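Local coordinates for biotin protein ligase-like protein of unknown function (PDB 3BFM) that is of unknown function but resembles biotin protein ligases, pairing a biotin/lipoate ligase-family region with a small C-terminal region and binding calcium in the crystal, at residues P57-L68 against I109-P120; V89-R98 against W186-R197. All blocks are in the same frame, centred on the assembly; numbering follows the deposited sequence.

Interaction 1 of 2, residues P57-L68 against I109-P120; sequences PEVPLAKAMAML and IAASTDDPDTQP
Leu-61 is the bump and the bend that runs from Ala-111 to Pro-120 is the hollow. With CG anti to the backbone N (chi1 -175°), the side chain forks inside it: CD1 rests on Ala-111 CB at 3.8 Å and meets CG of the Pro-120 ring, while CD2 lies 3.5 Å from Thr-113 O. Leu-61 N bonds Thr-118 O. The next amide, Ala-62 N, bonds Pro-116 O in its carbonyl plane at 3.0 Å, so two successive amides of the first helical turn, after the N-cap Pro-60, are met by the bend. Asx and ST turns at Asp-115 and Thr-113 brace the bend. Replacing Leu-61 with an alanine would probably open a gap between Ala-111, Thr-113 and Pro-120. Beyond it, Gln-119 lies alongside Glu-58, with NE2 3.6 Å from Glu-58 CG. In a second, smaller fit Ile-109 CG2 touches both Met-65 CE (3.7 Å) and Leu-68 CD2 (4.1 Å). The contact thus packs helix 61-64 and the start of helix 67-82 on the end of strand 102-111, with Leu-123 of strand 123-130 touching Ala-64, Met-67 and Ile-109, and Trp-174 of helix 156-175 against Val-59 and Met-67.

Interaction 2 of 2, residues V89-R98 against W186-R197; sequences VHLDWNGALR and WRGLAHGMGEAR
Two torsions set the polar half of this contact: Asp-92 holds CG anti to its N (chi1 -165°), bringing the carboxylate to Arg-197, and Arg-197 bends at chi2 to meet it from the opposite direction. The resulting salt bridge is uneven. Arg-197 NH2 reaches the syn lone pair of Asp-92 OD1 at 2.9 Å, with that oxygen in the guanidinium plane, whereas NH1 makes weak bonds to both oxygens and the two planes stand 60° apart. On its anti side OD1 also accepts from Asn-94 N at 2.9 Å, an Asx turn that ties the carboxylate to the Asp-92 to Gly-95 beta turn.

A different geometry joins Arg-98 and His-191. The guanidinium lies nearly flat on the imidazole, planes 14° apart and centres 4.4 Å apart, and Arg-98 CD sits over the same ring 3.6 Å from its centroid. NH1 of Arg-98 is bound to Gly-101 O.

The backbones themselves form a single beta bridge: Leu-91 N bonds Leu-189 O, and His-191 N bonds Leu-91 O, both at 2.8 Å. Leu-91 CD1 touches both Leu-189 CD1 and, on the indole of Trp-186, CD1 (3.5 Å). The far edge of that indole reaches Trp-93 CA, and its NE1 is linked through a water to Asp-92 O. A second water connects Trp-93 N with His-191 O.

Chemically, edge strand 89-91 is joined to the chain leaving helix 179-189 by backbone bonds, a carboxylate oxygen, OD1, shared by Arg-197 and the Asx turn, and a stacked cation. Arg-197 NH2 has a second acid in Glu-199, so its positive charge is likely to be well balanced. Around His-191 the influences oppose: the stacked guanidinium would be expected to disfavour a protonated ring, the nearby Asp-92 carboxylate to favour one.

How the interactions relate
Interactions 1 and 2 are centred 21 Å apart but meet at one place, where Leu-68 CD2 packs 4.0 Å from Trp-93 O. Their segments alternate along the chain: 57-68, 89-98, 109-120, 186-197. Helix 67-82 leads from interaction 1 to strand 89-91 of interaction 2, and strand 96-99 leads back to strand 102-111, its neighbour in the seven-stranded mixed sheet. Interaction 1 closes the end of strand 102-111 against helices, whereas interaction 2 joins the outermost strand 89-91 to the link between helix 179-189 and the C-terminal strands. Together they exemplify how interleaved contacts knit the ligase-like sheet to its helices and to the small C-terminal region.

Interaction 1 of 2, residues P57-L68 against I109-P120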
loop_
_atom_site.group_PDB
_atom_site.type_symbol
_atom_site.label_atom_id
_atom_site.label_comp_id
_atom_site.label_asym_id
_atom_site.label_seq_id
_atom_site.Cartn_x
_atom_site.Cartn_y
_atom_site.Cartn_z
ATOM N N PRO A 57 6.150 10.226 0.910
ATOM C CA PRO A 57 7.523 9.750 1.109
ATOM C C PRO A 57 8.216 10.533 2.234
ATOM O O PRO A 57 8.095 11.754 2.330
ATOM C CB PRO A 57 8.187 9.996 -0.238
ATOM C CG PRO A 57 7.425 11.121 -0.838
ATOM C CD PRO A 57 6.013 11.058 -0.302
ATOM N N GLU A 58 8.911 9.825 3.107
ATOM C CA GLU A 58 9.482 10.478 4.272
ATOM C C GLU A 58 10.907 10.917 3.954
ATOM O O GLU A 58 11.881 10.363 4.442
ATOM C CB GLU A 58 9.389 9.556 5.478
ATOM C CG GLU A 58 7.964 9.401 5.946
ATOM C CD GLU A 58 7.712 8.070 6.602
ATOM O OE1 GLU A 58 7.453 7.087 5.866
ATOM O OE2 GLU A 58 7.761 8.015 7.850
ATOM N N VAL A 59 10.993 11.923 3.091
ATOM C CA VAL A 59 12.248 12.527 2.693
ATOM C C VAL A 59 11.996 14.003 2.453
ATOM O O VAL A 59 10.851 14.439 2.343
ATOM C CB VAL A 59 12.833 11.888 1.407
ATOM C CG1 VAL A 59 13.055 10.399 1.574
ATOM C CG2 VAL A 59 11.958 12.171 0.176
ATOM N N PRO A 60 13.055 14.801 2.366
ATOM C CA PRO A 60 12.814 16.204 2.035
ATOM C C PRO A 60 12.215 16.398 0.645
ATOM O O PRO A 60 12.450 15.572 -0.220
ATOM C CB PRO A 60 14.215 16.797 2.067
ATOM C CG PRO A 60 14.978 15.887 2.986
ATOM C CD PRO A 60 14.485 14.541 2.630
ATOM N N LEU A 61 11.529 17.514 0.438
ATOM C CA LEU A 61 10.865 17.807 -0.845
ATOM C C LEU A 61 11.795 17.647 -2.027
ATOM O O LEU A 61 11.380 17.184 -3.076
ATOM C CB LEU A 61 10.311 19.226 -0.850
ATOM C CG LEU A 61 9.492 19.621 -2.082
ATOM C CD1 LEU A 61 8.226 18.774 -2.198
ATOM C CD2 LEU A 61 9.170 21.106 -2.042
ATOM N N ALA A 62 13.026 18.151 -1.891
ATOM C CA ALA A 62 14.043 18.022 -2.929
ATOM C C ALA A 62 14.122 16.615 -3.532
ATOM O O ALA A 62 14.130 16.435 -4.764
ATOM C CB ALA A 62 15.398 18.439 -2.350
ATOM N N LYS A 63 14.123 15.630 -2.640
ATOM C CA LYS A 63 14.183 14.216 -2.981
ATOM C C LYS A 63 12.839 13.575 -3.316
ATOM O O LYS A 63 12.785 12.542 -4.024
ATOM C CB LYS A 63 14.867 13.463 -1.854
ATOM C CG LYS A 63 16.295 13.987 -1.670
ATOM C CD LYS A 63 17.254 12.925 -1.222
ATOM C CE LYS A 63 18.682 13.458 -1.255
ATOM N NZ LYS A 63 19.220 13.611 -2.654
ATOM N N ALA A 64 11.758 14.160 -2.808
ATOM C CA ALA A 64 10.413 13.610 -3.021
ATOM C C ALA A 64 9.936 13.890 -4.449
ATOM O O ALA A 64 9.034 13.191 -4.964
ATOM C CB ALA A 64 9.418 14.203 -2.005
HETATM N N MSE A 65 10.506 14.929 -5.073
HETATM C CA MSE A 65 10.228 15.247 -6.479
HETATM C C MSE A 65 10.456 14.068 -7.445
HETATM O O MSE A 65 9.863 14.069 -8.524
HETATM C CB MSE A 65 11.074 16.432 -6.930
HETATM C CG MSE A 65 10.833 17.721 -6.209
HETATM SE SE MSE A 65 8.883 18.188 -6.082
HETATM C CE MSE A 65 8.497 18.391 -7.856
ATOM N N ALA A 66 11.298 13.096 -7.074
ATOM C CA ALA A 66 11.506 11.870 -7.864
ATOM C C ALA A 66 10.195 11.125 -8.125
ATOM O O ALA A 66 10.118 10.250 -9.005
ATOM C CB ALA A 66 12.520 10.964 -7.177
HETATM N N MSE A 67 9.149 11.446 -7.369
HETATM C CA MSE A 67 7.879 10.774 -7.608
HETATM C C MSE A 67 7.336 11.084 -9.018
HETATM O O MSE A 67 6.605 10.270 -9.613
HETATM C CB MSE A 67 6.830 11.161 -6.538
HETATM C CG MSE A 67 7.182 10.658 -5.109
HETATM SE SE MSE A 67 7.234 8.719 -5.011
HETATM C CE MSE A 67 9.279 8.602 -5.179
ATOM N N LEU A 68 7.644 12.277 -9.543
ATOM C CA LEU A 68 7.227 12.601 -10.929
ATOM C C LEU A 68 7.855 11.655 -11.977
ATOM O O LEU A 68 7.117 10.942 -12.696
ATOM C CB LEU A 68 7.477 14.076 -11.267
ATOM C CG LEU A 68 7.073 14.542 -12.657
ATOM C CD1 LEU A 68 5.572 14.283 -12.846
ATOM C CD2 LEU A 68 7.372 16.018 -12.850
ATOM N N ILE A 109 2.401 17.395 -10.521
ATOM C CA ILE A 109 2.810 17.107 -9.153
ATOM C C ILE A 109 2.550 18.313 -8.237
ATOM O O ILE A 109 2.804 19.470 -8.647
ATOM C CB ILE A 109 4.297 16.639 -9.098
ATOM C CG1 ILE A 109 4.671 16.306 -7.677
ATOM C CG2 ILE A 109 5.318 17.686 -9.661
ATOM C CD1 ILE A 109 5.822 15.297 -7.580
ATOM N N ALA A 110 2.069 18.019 -7.015
ATOM C CA ALA A 110 1.846 19.029 -5.981
ATOM C C ALA A 110 2.316 18.456 -4.681
ATOM O O ALA A 110 2.428 17.229 -4.496
ATOM C CB ALA A 110 0.352 19.439 -5.849
ATOM N N ALA A 111 2.625 19.347 -3.764
ATOM C CA ALA A 111 2.959 18.905 -2.427
ATOM C C ALA A 111 2.569 19.930 -1.343
ATOM O O ALA A 111 2.193 21.057 -1.651
ATOM C CB ALA A 111 4.459 18.552 -2.364
ATOM N N SER A 112 2.722 19.514 -0.088
ATOM C CA SER A 112 2.190 20.231 1.077
ATOM C C SER A 112 3.049 21.413 1.394
ATOM O O SER A 112 2.624 22.296 2.129
ATOM C CB SER A 112 2.120 19.312 2.299
ATOM O OG SER A 112 3.421 18.977 2.799
ATOM N N THR A 113 4.242 21.447 0.806
ATOM C CA THR A 113 5.249 22.473 1.057
ATOM C C THR A 113 5.933 22.816 -0.259
ATOM O O THR A 113 5.889 22.035 -1.227
ATOM C CB THR A 113 6.335 21.936 2.041
ATOM O OG1 THR A 113 7.317 22.951 2.308
ATOM C CG2 THR A 113 7.046 20.764 1.421
ATOM N N ASP A 114 6.555 23.993 -0.316
ATOM C CA ASP A 114 7.472 24.332 -1.406
ATOM C C ASP A 114 8.911 24.574 -0.935
ATOM O O ASP A 114 9.760 24.979 -1.718
ATOM C CB ASP A 114 6.954 25.540 -2.194
ATOM C CG ASP A 114 6.892 26.803 -1.371
ATOM O OD1 ASP A 114 6.892 26.747 -0.121
ATOM O OD2 ASP A 114 6.826 27.879 -1.988
ATOM N N ASP A 115 9.197 24.318 0.333
ATOM C CA ASP A 115 10.568 24.384 0.828
ATOM C C ASP A 115 11.304 23.084 0.494
ATOM O O ASP A 115 10.964 22.033 1.029
ATOM C CB ASP A 115 10.554 24.572 2.340
ATOM C CG ASP A 115 11.959 24.657 2.942
ATOM O OD1 ASP A 115 12.957 24.609 2.204
ATOM O OD2 ASP A 115 12.054 24.783 4.178
ATOM N N PRO A 116 12.349 23.153 -0.348
ATOM C CA PRO A 116 13.105 21.956 -0.702
ATOM C C PRO A 116 13.652 21.165 0.476
ATOM O O PRO A 116 13.833 19.968 0.358
ATOM C CB PRO A 116 14.269 22.497 -1.539
ATOM C CG PRO A 116 13.784 23.762 -2.079
ATOM C CD PRO A 116 12.873 24.341 -1.047
ATOM N N ASP A 117 13.901 21.822 1.602
ATOM C CA ASP A 117 14.463 21.164 2.776
ATOM C C ASP A 117 13.450 20.477 3.697
ATOM O O ASP A 117 13.831 19.627 4.498
ATOM C CB ASP A 117 15.275 22.190 3.577
ATOM C CG ASP A 117 16.517 22.665 2.827
ATOM O OD1 ASP A 117 17.120 21.850 2.083
ATOM O OD2 ASP A 117 16.889 23.844 2.984
ATOM N N THR A 118 12.169 20.834 3.575
ATOM C CA THR A 118 11.112 20.327 4.437
ATOM C C THR A 118 10.563 18.993 3.902
ATOM O O THR A 118 10.342 18.858 2.697
ATOM C CB THR A 118 9.971 21.344 4.464
ATOM O OG1 THR A 118 10.492 22.599 4.933
ATOM C CG2 THR A 118 8.835 20.917 5.350
ATOM N N GLN A 119 10.313 18.050 4.795
ATOM C CA GLN A 119 9.653 16.814 4.435
ATOM C C GLN A 119 8.170 17.127 4.271
ATOM O O GLN A 119 7.564 17.681 5.176
ATOM C CB GLN A 119 9.873 15.753 5.496
ATOM C CG GLN A 119 9.100 14.479 5.253
ATOM C CD GLN A 119 9.368 13.469 6.301
ATOM O OE1 GLN A 119 10.509 13.191 6.616
ATOM N NE2 GLN A 119 8.315 12.892 6.848
ATOM N N PRO A 120 7.589 16.813 3.104
ATOM C CA PRO A 120 6.193 17.199 2.970
ATOM C C PRO A 120 5.239 16.264 3.722
ATOM O O PRO A 120 5.537 15.085 3.916
ATOM C CB PRO A 120 5.956 17.180 1.429
ATOM C CG PRO A 120 7.084 16.462 0.820
ATOM C CD PRO A 120 8.123 16.145 1.891
HETATM O O HOH W 1 5.653 12.946 2.628
#

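Interaction 2 of 2, residues V89-R98 against W186-R197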
loop_
_atom_site.group_PDB
_atom_site.type_symbol
_atom_site.label_atom_id
_atom_site.label_comp_id
_atom_site.label_asym_id
_atom_site.label_seq_id
_atom_site.Cartn_x
_atom_site.Cartn_y
_atom_site.Cartn_z
ATOM N N VAL A 89 6.417 5.891 -26.264
ATOM C CA VAL A 89 6.121 6.866 -25.218
ATOM C C VAL A 89 7.428 7.547 -24.769
ATOM O O VAL A 89 8.416 6.873 -24.473
ATOM C CB VAL A 89 5.387 6.190 -24.056
ATOM C CG1 VAL A 89 5.067 7.182 -23.008
ATOM C CG2 VAL A 89 4.082 5.531 -24.586
ATOM N N HIS A 90 7.442 8.882 -24.747
ATOM C CA HIS A 90 8.539 9.617 -24.124
ATOM C C HIS A 90 8.042 10.561 -23.035
ATOM O O HIS A 90 6.893 11.036 -23.061
ATOM C CB HIS A 90 9.310 10.419 -25.172
ATOM C CG HIS A 90 10.046 9.565 -26.154
ATOM N ND1 HIS A 90 9.633 9.412 -27.463
ATOM C CD2 HIS A 90 11.153 8.798 -26.015
ATOM C CE1 HIS A 90 10.464 8.602 -28.093
ATOM N NE2 HIS A 90 11.395 8.212 -27.236
ATOM N N LEU A 91 8.924 10.836 -22.090
ATOM C CA LEU A 91 8.627 11.633 -20.916
ATOM C C LEU A 91 9.375 12.948 -20.942
ATOM O O LEU A 91 10.603 12.969 -21.034
ATOM C CB LEU A 91 9.013 10.854 -19.650
ATOM C CG LEU A 91 8.414 9.457 -19.431
ATOM C CD1 LEU A 91 9.097 8.756 -18.205
ATOM C CD2 LEU A 91 6.870 9.536 -19.289
ATOM N N ASP A 92 8.656 14.056 -20.860
ATOM C CA ASP A 92 9.318 15.330 -20.688
ATOM C C ASP A 92 9.734 15.542 -19.215
ATOM O O ASP A 92 9.079 15.101 -18.247
ATOM C CB ASP A 92 8.420 16.465 -21.175
ATOM C CG ASP A 92 9.157 17.774 -21.376
ATOM O OD1 ASP A 92 9.744 18.291 -20.395
ATOM O OD2 ASP A 92 9.102 18.301 -22.526
ATOM N N TRP A 93 10.834 16.275 -19.037
ATOM C CA TRP A 93 11.327 16.576 -17.702
ATOM C C TRP A 93 10.239 17.243 -16.844
ATOM O O TRP A 93 10.125 16.979 -15.635
ATOM C CB TRP A 93 12.542 17.500 -17.841
ATOM C CG TRP A 93 13.101 17.960 -16.572
ATOM C CD1 TRP A 93 13.948 17.300 -15.759
ATOM C CD2 TRP A 93 12.847 19.223 -15.959
ATOM N NE1 TRP A 93 14.228 18.059 -14.654
ATOM C CE2 TRP A 93 13.550 19.246 -14.742
ATOM C CE3 TRP A 93 12.060 20.307 -16.298
ATOM C CZ2 TRP A 93 13.520 20.344 -13.891
ATOM C CZ3 TRP A 93 12.014 21.384 -15.461
ATOM C CH2 TRP A 93 12.741 21.405 -14.274
ATOM N N ASN A 94 9.456 18.100 -17.481
ATOM C CA ASN A 94 8.381 18.879 -16.805
ATOM C C ASN A 94 7.096 18.125 -16.561
ATOM O O ASN A 94 6.145 18.682 -16.018
ATOM C CB ASN A 94 8.088 20.189 -17.519
ATOM C CG ASN A 94 7.428 20.022 -18.893
ATOM O OD1 ASN A 94 6.888 18.962 -19.259
ATOM N ND2 ASN A 94 7.541 21.073 -19.697
ATOM N N GLY A 95 7.071 16.865 -16.957
ATOM C CA GLY A 95 5.891 16.038 -16.760
ATOM C C GLY A 95 5.014 15.817 -17.984
ATOM O O GLY A 95 4.123 14.950 -17.945
ATOM N N ALA A 96 5.214 16.579 -19.048
ATOM C CA ALA A 96 4.467 16.361 -20.271
ATOM C C ALA A 96 4.706 14.978 -20.849
ATOM O O ALA A 96 5.795 14.373 -20.689
ATOM C CB ALA A 96 4.775 17.440 -21.315
ATOM N N LEU A 97 3.670 14.417 -21.471
ATOM C CA LEU A 97 3.812 13.104 -22.063
ATOM C C LEU A 97 3.863 13.243 -23.571
ATOM O O LEU A 97 3.224 14.126 -24.108
ATOM C CB LEU A 97 2.626 12.174 -21.650
ATOM C CG LEU A 97 2.539 11.813 -20.173
ATOM C CD1 LEU A 97 1.187 11.096 -19.765
ATOM C CD2 LEU A 97 3.727 10.939 -19.776
ATOM N N ARG A 98 4.598 12.367 -24.246
ATOM C CA ARG A 98 4.591 12.341 -25.694
ATOM C C ARG A 98 4.330 10.955 -26.185
ATOM O O ARG A 98 4.905 9.996 -25.686
ATOM C CB ARG A 98 5.918 12.828 -26.282
ATOM C CG ARG A 98 6.236 14.287 -25.954
ATOM C CD ARG A 98 7.032 14.965 -27.047
ATOM N NE ARG A 98 6.983 16.405 -26.808
ATOM C CZ ARG A 98 6.490 17.333 -27.628
ATOM N NH1 ARG A 98 6.062 17.050 -28.859
ATOM N NH2 ARG A 98 6.492 18.601 -27.227
ATOM N N TRP A 186 14.486 6.170 -16.583
ATOM C CA TRP A 186 13.940 7.475 -16.962
ATOM C C TRP A 186 14.752 8.121 -18.094
ATOM O O TRP A 186 14.186 8.625 -19.079
ATOM C CB TRP A 186 13.824 8.425 -15.753
ATOM C CG TRP A 186 13.093 9.645 -16.112
ATOM C CD1 TRP A 186 11.734 9.824 -16.097
ATOM C CD2 TRP A 186 13.649 10.852 -16.625
ATOM N NE1 TRP A 186 11.412 11.067 -16.590
ATOM C CE2 TRP A 186 12.578 11.725 -16.887
ATOM C CE3 TRP A 186 14.955 11.302 -16.837
ATOM C CZ2 TRP A 186 12.759 12.995 -17.371
ATOM C CZ3 TRP A 186 15.139 12.595 -17.340
ATOM C CH2 TRP A 186 14.048 13.424 -17.590
ATOM N N ARG A 187 16.072 8.048 -17.994
ATOM C CA ARG A 187 16.922 8.616 -19.046
ATOM C C ARG A 187 16.621 8.023 -20.426
ATOM O O ARG A 187 16.607 8.757 -21.407
ATOM C CB ARG A 187 18.419 8.454 -18.693
ATOM C CG ARG A 187 19.368 8.732 -19.845
ATOM C CD ARG A 187 20.822 8.597 -19.429
ATOM N NE ARG A 187 21.679 9.306 -20.385
ATOM C CZ ARG A 187 22.037 10.589 -20.295
ATOM N NH1 ARG A 187 21.643 11.355 -19.282
ATOM N NH2 ARG A 187 22.820 11.116 -21.227
ATOM N N GLY A 188 16.341 6.729 -20.494
ATOM C CA GLY A 188 15.992 6.085 -21.753
ATOM C C GLY A 188 14.705 6.571 -22.392
ATOM O O GLY A 188 14.528 6.449 -23.603
ATOM N N LEU A 189 13.800 7.104 -21.569
ATOM C CA LEU A 189 12.510 7.620 -22.009
ATOM C C LEU A 189 12.457 9.120 -22.141
ATOM O O LEU A 189 11.460 9.673 -22.647
ATOM C CB LEU A 189 11.443 7.174 -21.015
ATOM C CG LEU A 189 11.338 5.666 -20.846
ATOM C CD1 LEU A 189 10.355 5.349 -19.719
ATOM C CD2 LEU A 189 10.920 4.995 -22.161
ATOM N N ALA A 190 13.505 9.809 -21.703
ATOM C CA ALA A 190 13.438 11.259 -21.605
ATOM C C ALA A 190 13.298 11.869 -22.999
ATOM O O ALA A 190 14.003 11.482 -23.921
ATOM C CB ALA A 190 14.658 11.828 -20.902
ATOM N N HIS A 191 12.388 12.827 -23.136
ATOM C CA HIS A 191 12.225 13.560 -24.361
ATOM C C HIS A 191 13.253 14.667 -24.467
ATOM O O HIS A 191 13.318 15.518 -23.595
ATOM C CB HIS A 191 10.877 14.220 -24.377
ATOM C CG HIS A 191 10.662 15.099 -25.554
ATOM N ND1 HIS A 191 10.496 14.602 -26.827
ATOM C CD2 HIS A 191 10.573 16.444 -25.651
ATOM C CE1 HIS A 191 10.312 15.607 -27.664
ATOM N NE2 HIS A 191 10.351 16.736 -26.977
ATOM N N GLY A 192 13.995 14.686 -25.568
ATOM C CA GLY A 192 14.789 15.853 -25.938
ATOM C C GLY A 192 16.134 15.957 -25.257
ATOM O O GLY A 192 16.748 17.035 -25.227
HETATM N N MSE A 193 16.606 14.864 -24.691
HETATM C CA MSE A 193 17.887 14.960 -24.038
HETATM C C MSE A 193 18.985 15.038 -25.079
HETATM O O MSE A 193 18.956 14.364 -26.100
HETATM C CB MSE A 193 18.142 13.853 -23.056
HETATM C CG MSE A 193 18.946 14.430 -21.893
HETATM SE SE MSE A 193 19.396 13.094 -20.808
HETATM C CE MSE A 193 18.026 13.238 -19.602
ATOM N N GLY A 194 19.917 15.935 -24.838
ATOM C CA GLY A 194 20.956 16.209 -25.792
ATOM C C GLY A 194 20.552 17.252 -26.796
ATOM O O GLY A 194 21.372 17.612 -27.640
ATOM N N GLU A 195 19.314 17.757 -26.726
ATOM C CA GLU A 195 18.808 18.725 -27.690
ATOM C C GLU A 195 18.554 20.114 -27.083
ATOM O O GLU A 195 18.575 20.298 -25.872
ATOM C CB GLU A 195 17.513 18.192 -28.318
ATOM C CG GLU A 195 17.580 16.729 -28.835
ATOM C CD GLU A 195 18.495 16.536 -30.062
ATOM O OE1 GLU A 195 19.002 17.531 -30.638
ATOM O OE2 GLU A 195 18.711 15.365 -30.454
ATOM N N ALA A 196 18.294 21.096 -27.944
ATOM C CA ALA A 196 18.000 22.449 -27.506
ATOM C C ALA A 196 16.751 22.477 -26.649
ATOM O O ALA A 196 15.828 21.701 -26.862
ATOM C CB ALA A 196 17.807 23.359 -28.722
ATOM N N ARG A 197 16.706 23.396 -25.702
ATOM C CA ARG A 197 15.609 23.460 -24.738
ATOM C C ARG A 197 15.539 24.854 -24.150
ATOM O O ARG A 197 16.571 25.467 -23.927
ATOM C CB ARG A 197 15.911 22.463 -23.627
ATOM C CG ARG A 197 14.945 22.462 -22.474
ATOM C CD ARG A 197 13.766 21.638 -22.839
ATOM N NE ARG A 197 12.711 21.742 -21.839
ATOM C CZ ARG A 197 11.887 20.750 -21.525
ATOM N NH1 ARG A 197 12.012 19.563 -22.114
ATOM N NH2 ARG A 197 10.954 20.945 -20.602
HETATM O O HOH W 2 9.472 13.200 -16.212
HETATM O O HOH W 3 12.326 16.832 -21.486
#